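Local coordinates for protein lysozyme M1 (Streptomyces coelicolor, PDB 1JFX) that hydrolyses the beta-1,4 linkages between N-acetylmuramic acid and N-acetylglucosamine in bacterial peptidoglycan, acting as a secreted muramidase of glycosyl hydrolase family 25, at residues A[1-6]-A[181-185]; A[11-16]-A[40-44]; A[134-140]-A[157-163]. All coordinates share one frame; numbering follows the deposited sequence.

Interaction 1 (A[1-6]-A[181-185]); sequences DTSGVQ and FWQYS
The hydroxyl of Tyr-184 donates a hydrogen bond to the side-chain amide of Gln-6, OH to OE1 at 2.6 Å, with the amide and ring planes turned 58° apart. The Gln-6 chain bends at chi2 (-76°), which brings its amide round to the tyrosine. OE1 lies at the edge of the phenol, in the ring plane, and the donor is tilted 24° from the carbonyl plane. The other end of the amide faces back: NE2 of Gln-6 donates to Asp-1 O and Ser-3 O, both at 2.9 Å. Glutamine suits this place because one flat group accepts from the strand and donates to the loop, which fixes its rotation.

An Asx turn folds the chain start, OD1 of Asp-1 accepting from Ser-3 N and also from Ser-3 OG. This irregular amino-terminal loop sits beside strand 181-185 of the family 25 beta/alpha barrel, while Gln-6 opens strand 6-10, which strand 196-202 separates from 181-185.

The backbone of Asp-1 lies over one face of the Tyr-184 ring, N 3.4 Å above the plane and offset toward the rim, O 3.3 Å from CE2. CB of Asp-1 touches CZ3 of Trp-182 at 3.5 Å; that indole's NE1 bonds to His-164 O. Thr-2 offers its methyl CG2 to the Tyr-184 hydroxyl.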
# COMPACT_ATOMS: atom_id res chain seq x y z
N ASP A 1 -15.71 -7.27 -3.06
CA ASP A 1 -15.73 -8.28 -4.16
C ASP A 1 -14.67 -9.31 -3.78
O ASP A 1 -13.48 -9.03 -3.82
CB ASP A 1 -15.38 -7.59 -5.48
CG ASP A 1 -15.42 -8.53 -6.67
OD1 ASP A 1 -15.19 -9.74 -6.50
OD2 ASP A 1 -15.66 -8.04 -7.80
N THR A 2 -15.12 -10.51 -3.40
CA THR A 2 -14.21 -11.56 -2.96
C THR A 2 -13.72 -12.47 -4.07
O THR A 2 -13.05 -13.47 -3.80
CB THR A 2 -14.90 -12.47 -1.89
OG1 THR A 2 -16.03 -13.14 -2.48
CG2 THR A 2 -15.37 -11.63 -0.70
N SER A 3 -14.03 -12.12 -5.32
CA SER A 3 -13.64 -12.97 -6.46
C SER A 3 -12.21 -12.77 -6.96
O SER A 3 -11.57 -11.77 -6.66
CB SER A 3 -14.62 -12.75 -7.62
OG SER A 3 -14.36 -11.53 -8.30
N GLY A 4 -11.73 -13.74 -7.73
CA GLY A 4 -10.40 -13.64 -8.30
C GLY A 4 -9.28 -13.61 -7.26
O GLY A 4 -9.42 -14.18 -6.17
N VAL A 5 -8.18 -12.96 -7.63
CA VAL A 5 -7.01 -12.86 -6.77
C VAL A 5 -7.32 -11.96 -5.56
O VAL A 5 -7.72 -10.80 -5.71
CB VAL A 5 -5.80 -12.34 -7.57
CG1 VAL A 5 -4.59 -12.14 -6.65
CG2 VAL A 5 -5.44 -13.35 -8.69
N GLN A 6 -7.12 -12.50 -4.37
CA GLN A 6 -7.45 -11.82 -3.11
C GLN A 6 -6.28 -11.67 -2.16
O GLN A 6 -5.33 -12.45 -2.21
CB GLN A 6 -8.55 -12.62 -2.40
CG GLN A 6 -9.89 -12.62 -3.12
CD GLN A 6 -10.62 -11.31 -2.92
OE1 GLN A 6 -10.76 -10.82 -1.79
NE2 GLN A 6 -11.11 -10.73 -4.02
N PHE A 181 -5.05 -2.38 -6.99
CA PHE A 181 -5.52 -3.07 -5.78
C PHE A 181 -6.72 -2.29 -5.30
O PHE A 181 -6.83 -1.08 -5.55
CB PHE A 181 -4.46 -3.07 -4.67
CG PHE A 181 -3.27 -3.94 -4.97
CD1 PHE A 181 -3.34 -5.32 -4.81
CD2 PHE A 181 -2.08 -3.37 -5.39
CE1 PHE A 181 -2.24 -6.12 -5.06
CE2 PHE A 181 -0.96 -4.17 -5.65
CZ PHE A 181 -1.04 -5.54 -5.49
N TRP A 182 -7.63 -2.96 -4.60
CA TRP A 182 -8.81 -2.29 -4.08
C TRP A 182 -9.14 -2.84 -2.70
O TRP A 182 -9.39 -4.04 -2.54
CB TRP A 182 -9.99 -2.48 -5.05
CG TRP A 182 -11.36 -2.17 -4.51
CD1 TRP A 182 -11.70 -1.23 -3.57
CD2 TRP A 182 -12.58 -2.83 -4.88
NE1 TRP A 182 -13.07 -1.27 -3.34
CE2 TRP A 182 -13.62 -2.24 -4.13
CE3 TRP A 182 -12.88 -3.87 -5.77
CZ2 TRP A 182 -14.95 -2.66 -4.26
CZ3 TRP A 182 -14.20 -4.28 -5.90
CH2 TRP A 182 -15.22 -3.68 -5.13
N GLN A 183 -9.10 -1.97 -1.70
CA GLN A 183 -9.43 -2.36 -0.33
C GLN A 183 -10.94 -2.16 -0.23
O GLN A 183 -11.41 -1.02 -0.20
CB GLN A 183 -8.72 -1.46 0.67
CG GLN A 183 -8.77 -1.96 2.11
CD GLN A 183 -8.12 -0.95 3.03
OE1 GLN A 183 -8.65 0.14 3.22
NE2 GLN A 183 -6.95 -1.30 3.57
N TYR A 184 -11.69 -3.26 -0.16
CA TYR A 184 -13.16 -3.18 -0.15
C TYR A 184 -13.82 -3.42 1.18
O TYR A 184 -15.05 -3.31 1.30
CB TYR A 184 -13.72 -4.15 -1.20
CG TYR A 184 -13.38 -5.61 -0.97
CD1 TYR A 184 -14.17 -6.39 -0.13
CD2 TYR A 184 -12.27 -6.20 -1.57
CE1 TYR A 184 -13.87 -7.72 0.10
CE2 TYR A 184 -11.95 -7.55 -1.34
CZ TYR A 184 -12.77 -8.30 -0.50
OH TYR A 184 -12.52 -9.62 -0.26
N SER A 185 -13.02 -3.76 2.19
CA SER A 185 -13.56 -3.98 3.52
C SER A 185 -12.47 -3.82 4.57
O SER A 185 -11.32 -4.15 4.32
CB SER A 185 -14.15 -5.38 3.66
OG SER A 185 -14.63 -5.58 4.99

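Interaction 2 (A[11-16]-A[40-44]); sequences SHWQGS and YKDDR
Tyr-40 reaches toward His-12 through a bridging water, which lies 2.6 Å from Tyr-40 OH and 2.8 Å from His-12 ND1. The phenol comes across the imidazole at about a right angle. CG anti to the backbone N (chi1 175°) aims the phenol toward His-12, and its length brings the hydroxyl to the water.

Asp-42 carries the main polar link. Its OD2 accepts from His-12 N at 2.8 Å on the syn lone pair and also takes a hydrogen bond from the same water. OD1, met on its anti side, accepts from Arg-44 N at 2.8 Å, a capping bond in the turn leading into helix 45-54. A short acidic side chain suits a site where two backbone N-H groups converge.

Arg-44 lies along the loop. Its CG packs on CA of His-12 at 3.7 Å, and its guanidinium lays one face over the Gly-15 to Ser-16 peptide, with Gly-15 C 3.5 Å above the centre of the plane. Gly-15 takes a positive phi (61°), easy for glycine, as its peptide passes under the guanidinium. The carboxylate of Asp-42, gripped through both oxygens, would probably favour a protonated His-12, though ND1 meets it only through the water.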
# COMPACT_ATOMS: atom_id res chain seq x y z
N SER A 11 -1.41 -4.43 10.10
CA SER A 11 -0.46 -3.63 10.86
C SER A 11 -0.46 -4.24 12.26
O SER A 11 -1.06 -5.30 12.47
CB SER A 11 -0.90 -2.16 10.94
OG SER A 11 -2.09 -2.00 11.69
N HIS A 12 0.20 -3.59 13.21
CA HIS A 12 0.25 -4.15 14.56
C HIS A 12 -1.16 -4.30 15.15
O HIS A 12 -1.35 -5.08 16.08
CB HIS A 12 1.10 -3.26 15.49
CG HIS A 12 0.32 -2.17 16.14
ND1 HIS A 12 -0.13 -1.06 15.45
CD2 HIS A 12 -0.15 -2.05 17.40
CE1 HIS A 12 -0.85 -0.31 16.26
NE2 HIS A 12 -0.87 -0.88 17.45
N TRP A 13 -2.14 -3.59 14.61
CA TRP A 13 -3.50 -3.70 15.13
C TRP A 13 -4.05 -5.12 15.01
O TRP A 13 -4.94 -5.52 15.77
CB TRP A 13 -4.47 -2.76 14.42
CG TRP A 13 -4.27 -1.31 14.74
CD1 TRP A 13 -3.81 -0.34 13.89
CD2 TRP A 13 -4.56 -0.65 15.98
NE1 TRP A 13 -3.80 0.88 14.53
CE2 TRP A 13 -4.25 0.72 15.81
CE3 TRP A 13 -5.05 -1.09 17.22
CZ2 TRP A 13 -4.42 1.66 16.84
CZ3 TRP A 13 -5.21 -0.15 18.25
CH2 TRP A 13 -4.89 1.21 18.04
N GLN A 14 -3.53 -5.89 14.06
CA GLN A 14 -3.98 -7.25 13.85
C GLN A 14 -3.32 -8.28 14.77
O GLN A 14 -3.65 -9.46 14.72
CB GLN A 14 -3.80 -7.66 12.38
CG GLN A 14 -4.94 -7.19 11.48
CD GLN A 14 -5.09 -5.69 11.47
OE1 GLN A 14 -4.16 -4.96 11.10
NE2 GLN A 14 -6.27 -5.21 11.86
N GLY A 15 -2.39 -7.82 15.61
CA GLY A 15 -1.73 -8.71 16.56
C GLY A 15 -0.93 -9.85 15.96
O GLY A 15 -0.30 -9.70 14.91
N SER A 16 -0.94 -10.99 16.65
CA SER A 16 -0.21 -12.18 16.19
C SER A 16 -0.99 -12.85 15.07
O SER A 16 -2.14 -13.23 15.24
CB SER A 16 -0.03 -13.16 17.35
OG SER A 16 0.65 -14.31 16.90
N TYR A 40 8.33 6.30 13.16
CA TYR A 40 7.51 5.25 13.71
C TYR A 40 7.80 3.98 12.91
O TYR A 40 7.90 4.03 11.69
CB TYR A 40 6.03 5.58 13.58
CG TYR A 40 5.13 4.46 14.04
CD1 TYR A 40 4.75 3.43 13.16
CD2 TYR A 40 4.67 4.40 15.35
CE1 TYR A 40 3.94 2.38 13.59
CE2 TYR A 40 3.86 3.35 15.79
CZ TYR A 40 3.50 2.34 14.91
OH TYR A 40 2.70 1.30 15.34
N LYS A 41 7.95 2.86 13.62
CA LYS A 41 8.17 1.56 12.98
C LYS A 41 7.18 0.59 13.60
O LYS A 41 7.08 0.49 14.82
CB LYS A 41 9.60 1.04 13.23
CG LYS A 41 9.91 -0.26 12.50
CD LYS A 41 9.77 -0.08 10.98
CE LYS A 41 9.97 -1.37 10.22
NZ LYS A 41 11.32 -1.97 10.43
N ASP A 42 6.42 -0.11 12.75
CA ASP A 42 5.43 -1.06 13.24
C ASP A 42 6.14 -2.21 13.96
O ASP A 42 7.02 -2.86 13.39
CB ASP A 42 4.60 -1.58 12.06
CG ASP A 42 3.42 -2.42 12.50
OD1 ASP A 42 3.65 -3.55 12.99
OD2 ASP A 42 2.27 -1.95 12.34
N ASP A 43 5.74 -2.46 15.20
CA ASP A 43 6.38 -3.52 15.99
C ASP A 43 6.20 -4.93 15.49
O ASP A 43 7.01 -5.80 15.83
CB ASP A 43 5.92 -3.47 17.45
CG ASP A 43 6.51 -2.31 18.22
OD1 ASP A 43 7.70 -2.00 18.02
OD2 ASP A 43 5.78 -1.71 19.04
N ARG A 44 5.17 -5.17 14.69
CA ARG A 44 4.91 -6.51 14.17
C ARG A 44 5.47 -6.69 12.77
O ARG A 44 5.40 -7.78 12.22
CB ARG A 44 3.41 -6.78 14.10
CG ARG A 44 2.66 -6.76 15.44
CD ARG A 44 2.80 -8.06 16.18
NE ARG A 44 1.92 -8.10 17.35
CZ ARG A 44 1.87 -9.13 18.19
NH1 ARG A 44 2.65 -10.18 18.00
NH2 ARG A 44 1.04 -9.09 19.23
O HOH W 1 1.29 0.25 13.45

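Interaction 3 (A[134-140]-A[157-163]); sequences DVVIYTT and KSPFWVA
The ring of Tyr-138 turns its edge to the face of Trp-161, a T-shaped pair with planes at 74° and centroids of the phenol and the six-membered indole ring 4.7 Å apart. CD2 of Tyr-138 makes the touch, standing 3.3 Å above the indole plane near its centre. Tyr-138 and Trp-161 are paired in register, so both side chains leave the same face of the sheet; CG anti to the backbone N in each (chi1 166° for Tyr-138) then helps set how the rings meet. Farther out, the phenol lies beside Ala-163, whose CB is 3.4 Å from Tyr-138 OH; the small methyl accommodates the ring. The two polar ends are held by other strands, Tyr-138 OH by Gln-183 OE1 and Trp-161 NE1 by Asn-200 OD1.

Strands 136-139 and 160-163 run parallel at 12° and are joined through helix 141-148 in a beta-alpha-beta unit of the barrel. The backbone ladder passes from Ile-137 N to Pro-159 O, from Trp-161 N to Ile-137 O at 2.7 Å, then on through Thr-139 and Ala-163. Tyr-138 also packs against Asp-98 and Glu-100, two predicted catalytic residues, so its face of the sheet borders the probable active site.

Ile-137, Thr-139 and Phe-160 lie on the other face. There CG2 of Thr-139 meets the edge of the Phe-160 ring, in its plane, at CE1 (3.7 Å), while the threonine hydroxyl bonds to Ile-99 O. Near the start of the strands CD1 of Ile-137 rests on CB of Ser-158 at 3.6 Å. Ser-158 turns its OG to Val-135 O, donating at 2.7 Å; its small hydroxyl satisfies a carbonyl lying just before the ladder. Val-136 fills the Tyr-138 side with branched methyls, CG1 against Trp-161 CB and CG2 against Pro-159 CB at 4.0 Å.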
# COMPACT_ATOMS: atom_id res chain seq x y z
N ASP A 134 8.25 1.57 -9.14
CA ASP A 134 7.25 2.65 -9.08
C ASP A 134 6.41 2.36 -7.82
O ASP A 134 5.78 1.31 -7.71
CB ASP A 134 6.33 2.62 -10.30
CG ASP A 134 7.00 3.12 -11.56
OD1 ASP A 134 7.87 4.01 -11.46
OD2 ASP A 134 6.63 2.65 -12.67
N VAL A 135 6.40 3.30 -6.88
CA VAL A 135 5.66 3.10 -5.65
C VAL A 135 4.16 3.01 -5.93
O VAL A 135 3.63 3.70 -6.80
CB VAL A 135 5.95 4.26 -4.65
CG1 VAL A 135 5.33 5.56 -5.17
CG2 VAL A 135 5.41 3.89 -3.26
N VAL A 136 3.48 2.12 -5.20
CA VAL A 136 2.03 1.97 -5.34
C VAL A 136 1.40 3.01 -4.42
O VAL A 136 1.81 3.15 -3.27
CB VAL A 136 1.61 0.55 -4.89
CG1 VAL A 136 0.09 0.44 -4.84
CG2 VAL A 136 2.20 -0.47 -5.85
N ILE A 137 0.40 3.74 -4.91
CA ILE A 137 -0.25 4.75 -4.09
C ILE A 137 -1.58 4.24 -3.51
O ILE A 137 -2.49 3.85 -4.26
CB ILE A 137 -0.53 6.05 -4.91
CG1 ILE A 137 0.80 6.74 -5.26
CG2 ILE A 137 -1.43 7.02 -4.10
CD1 ILE A 137 0.64 7.95 -6.19
N TYR A 138 -1.65 4.20 -2.18
CA TYR A 138 -2.88 3.81 -1.48
C TYR A 138 -3.50 5.09 -0.97
O TYR A 138 -2.84 5.87 -0.26
CB TYR A 138 -2.59 2.89 -0.28
CG TYR A 138 -3.78 2.72 0.67
CD1 TYR A 138 -4.04 3.67 1.68
CD2 TYR A 138 -4.65 1.63 0.57
CE1 TYR A 138 -5.12 3.53 2.55
CE2 TYR A 138 -5.73 1.47 1.44
CZ TYR A 138 -5.96 2.43 2.43
OH TYR A 138 -7.03 2.28 3.31
N THR A 139 -4.77 5.30 -1.30
CA THR A 139 -5.49 6.49 -0.84
C THR A 139 -6.97 6.34 -1.13
O THR A 139 -7.40 5.31 -1.65
CB THR A 139 -4.95 7.78 -1.53
OG1 THR A 139 -5.53 8.93 -0.92
CG2 THR A 139 -5.28 7.79 -3.01
N THR A 140 -7.75 7.34 -0.75
CA THR A 140 -9.17 7.35 -1.05
C THR A 140 -9.36 8.34 -2.18
O THR A 140 -8.54 9.23 -2.38
CB THR A 140 -10.06 7.80 0.15
OG1 THR A 140 -9.66 9.10 0.61
CG2 THR A 140 -9.95 6.77 1.29
N LYS A 157 2.91 6.90 -13.51
CA LYS A 157 4.00 6.63 -12.57
C LYS A 157 3.72 5.66 -11.44
O LYS A 157 4.61 4.94 -11.01
CB LYS A 157 4.47 7.93 -11.93
CG LYS A 157 5.26 8.86 -12.83
CD LYS A 157 5.70 10.06 -12.01
CE LYS A 157 6.68 10.94 -12.74
NZ LYS A 157 6.99 12.14 -11.91
N SER A 158 2.49 5.66 -10.92
CA SER A 158 2.18 4.78 -9.79
C SER A 158 0.92 3.94 -9.91
O SER A 158 -0.14 4.46 -10.27
CB SER A 158 2.02 5.60 -8.51
OG SER A 158 3.25 6.12 -8.02
N PRO A 159 1.02 2.63 -9.60
CA PRO A 159 -0.18 1.79 -9.66
C PRO A 159 -1.09 2.35 -8.55
O PRO A 159 -0.59 2.88 -7.54
CB PRO A 159 0.35 0.40 -9.29
CG PRO A 159 1.77 0.43 -9.81
CD PRO A 159 2.25 1.82 -9.46
N PHE A 160 -2.40 2.22 -8.71
CA PHE A 160 -3.35 2.76 -7.74
C PHE A 160 -4.01 1.71 -6.86
O PHE A 160 -4.60 0.75 -7.36
CB PHE A 160 -4.40 3.56 -8.54
CG PHE A 160 -5.49 4.21 -7.71
CD1 PHE A 160 -5.18 4.96 -6.57
CD2 PHE A 160 -6.81 4.14 -8.12
CE1 PHE A 160 -6.19 5.64 -5.87
CE2 PHE A 160 -7.83 4.81 -7.43
CZ PHE A 160 -7.52 5.56 -6.31
N TRP A 161 -3.90 1.88 -5.54
CA TRP A 161 -4.55 0.98 -4.59
C TRP A 161 -5.64 1.84 -3.95
O TRP A 161 -5.37 2.70 -3.11
CB TRP A 161 -3.55 0.48 -3.55
CG TRP A 161 -4.14 -0.38 -2.48
CD1 TRP A 161 -5.42 -0.85 -2.40
CD2 TRP A 161 -3.46 -0.85 -1.31
NE1 TRP A 161 -5.58 -1.59 -1.24
CE2 TRP A 161 -4.39 -1.60 -0.56
CE3 TRP A 161 -2.15 -0.70 -0.83
CZ2 TRP A 161 -4.05 -2.21 0.66
CZ3 TRP A 161 -1.81 -1.30 0.38
CH2 TRP A 161 -2.76 -2.04 1.11
N VAL A 162 -6.88 1.61 -4.37
CA VAL A 162 -8.00 2.42 -3.90
C VAL A 162 -8.70 1.84 -2.69
O VAL A 162 -9.01 0.65 -2.65
CB VAL A 162 -9.02 2.63 -5.05
CG1 VAL A 162 -9.47 1.30 -5.62
CG2 VAL A 162 -10.22 3.44 -4.55
N ALA A 163 -8.95 2.70 -1.70
CA ALA A 163 -9.68 2.28 -0.51
C ALA A 163 -11.11 2.75 -0.72
O ALA A 163 -11.36 3.94 -0.79
CB ALA A 163 -9.08 2.93 0.74

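Overall arrangement
All three contacts reach one curled sheet of the catalytic barrel. Interactions 1 and 3 touch, their centres about 15 Å apart, because strands 160-163 and 181-185 are neighbours in the sheet: Gln-183 N probably hydrogen-bonds to Val-162 O at 2.8 Å, and Phe-181 packs on Trp-161. Gln-183 also links Tyr-138 to Asp-9, a predicted active-site residue. Interaction 2 stands apart, its centre about 22 Å from each of the others and its nearest atoms about 9 Å away. It nevertheless approaches the same probable site from the loop after strand 6-10, the Ser-11 side chain lying about 7 Å from that of Asp-9 and about 8 Å from that of Asp-98.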